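Side-chain contact in DNA ligase (Aquifex aeolicus, PDB 3QWU), which probably acts as an ATP-dependent polynucleotide ligase of the RNA ligase family, and binds adenosine and calcium: residues 174-177 against 178-182. Residues are numbered along the deposited sequence; the frame is centred on the assembly and turned at random.
Sequences MELI and EKYNL
Three groups converge on OH of Y180, the tyrosine whose ring packs beside L176. K179 NZ donates to Y180 OH over 3.0 Å, while OE1 of E123, the last residue of helix 119-123, and ND2 of N124 just after it hydrogen-bond the same oxygen. The lysine climbs over one face of the ring, its CG above the ring centre, after leaving the backbone with CG opposite N (chi1 -172°); a bend at its last torsion then turns the amine to the hydroxyl.

L176 takes the ring's edge. Its CD2 lies in the ring plane, 4.0 Å from CE1 of Y180, and both side chains run the same way, their first torsions nearly equal. The L176 carbonyl oxygen also sits near the plane of that ring, 3.4 Å from CD1 of Y180, and accepts the Y180 backbone N-H at 3.1 Å. One residue earlier, K179 N donates to E175 O at 2.9 Å.

At N181 the backbone departs from helical angles (phi 61°) in a Schellman motif. L182 N donates to I177 O at 3.1 Å, in the carbonyl plane on a lone pair, and a weak bond runs from N181 N to E178 O. The reversal brings L182 back against I177, its CB 4.2 Å from CG2 of I177.

The hydroxyl bonds and the packing of L176, Y180 and L182 on I120 thus together join this helix to helix 119-123, while L176, I177 and L182 pack on F159 of the strand that supplies F157 to the adenosine pocket.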
# COMPACT_ATOMS: atom_id res chain seq x y z
N MET A 174 -19.78 6.46 34.37
CA MET A 174 -19.61 7.81 34.89
C MET A 174 -19.72 7.85 36.43
O MET A 174 -19.00 8.59 37.05
CB MET A 174 -20.52 8.82 34.15
CG MET A 174 -20.07 8.98 32.68
SD MET A 174 -21.05 9.95 31.45
CE MET A 174 -21.15 11.59 32.22
N GLU A 175 -20.51 6.97 37.04
CA GLU A 175 -20.60 6.91 38.51
C GLU A 175 -19.33 6.36 39.17
O GLU A 175 -18.86 6.93 40.17
CB GLU A 175 -21.81 6.09 38.96
CG GLU A 175 -23.08 6.96 39.13
CD GLU A 175 -24.39 6.24 38.75
OE1 GLU A 175 -24.49 5.01 38.96
OE2 GLU A 175 -25.32 6.93 38.24
N LEU A 176 -18.75 5.29 38.63
CA LEU A 176 -17.51 4.78 39.19
C LEU A 176 -16.36 5.78 39.10
O LEU A 176 -15.56 5.88 40.02
CB LEU A 176 -17.09 3.47 38.56
CG LEU A 176 -18.01 2.32 38.93
CD1 LEU A 176 -17.85 1.20 37.89
CD2 LEU A 176 -17.82 1.76 40.43
N ILE A 177 -16.28 6.51 37.99
CA ILE A 177 -15.21 7.47 37.77
C ILE A 177 -15.36 8.65 38.71
O ILE A 177 -14.38 9.15 39.26
CB ILE A 177 -15.24 7.99 36.34
CG1 ILE A 177 -14.90 6.87 35.35
CG2 ILE A 177 -14.29 9.16 36.16
CD1 ILE A 177 -15.19 7.25 33.85
N GLU A 178 -16.59 9.08 38.93
CA GLU A 178 -16.84 10.19 39.86
C GLU A 178 -16.53 9.73 41.31
O GLU A 178 -15.84 10.43 42.06
CB GLU A 178 -18.26 10.76 39.66
CG GLU A 178 -18.84 11.55 40.86
CD GLU A 178 -18.50 13.07 40.90
OE1 GLU A 178 -17.49 13.53 40.28
OE2 GLU A 178 -19.26 13.82 41.59
N LYS A 179 -16.95 8.53 41.67
CA LYS A 179 -16.77 8.05 43.04
C LYS A 179 -15.30 7.98 43.44
O LYS A 179 -14.91 8.53 44.47
CB LYS A 179 -17.44 6.69 43.21
CG LYS A 179 -17.47 6.19 44.64
CD LYS A 179 -18.23 4.90 44.75
CE LYS A 179 -18.12 4.33 46.14
NZ LYS A 179 -18.05 2.84 46.10
N TYR A 180 -14.48 7.35 42.58
CA TYR A 180 -13.09 7.03 42.86
C TYR A 180 -12.10 8.03 42.29
O TYR A 180 -10.87 7.87 42.41
CB TYR A 180 -12.79 5.64 42.33
CG TYR A 180 -13.53 4.57 43.10
CD1 TYR A 180 -14.59 3.85 42.54
CD2 TYR A 180 -13.16 4.27 44.42
CE1 TYR A 180 -15.25 2.86 43.29
CE2 TYR A 180 -13.79 3.30 45.14
CZ TYR A 180 -14.83 2.60 44.59
OH TYR A 180 -15.43 1.68 45.38
N ASN A 181 -12.67 9.04 41.63
CA ASN A 181 -11.92 10.14 41.07
C ASN A 181 -10.89 9.78 40.03
O ASN A 181 -9.80 10.30 40.02
CB ASN A 181 -11.21 10.83 42.20
CG ASN A 181 -11.27 12.28 42.04
OD1 ASN A 181 -12.29 12.93 42.43
ND2 ASN A 181 -10.22 12.85 41.45
N LEU A 182 -11.27 8.90 39.12
CA LEU A 182 -10.34 8.41 38.11
C LEU A 182 -10.10 9.45 37.00
O LEU A 182 -10.96 10.24 36.69
CB LEU A 182 -10.87 7.09 37.55
CG LEU A 182 -11.11 6.00 38.63
CD1 LEU A 182 -11.65 4.70 38.04
CD2 LEU A 182 -9.80 5.75 39.41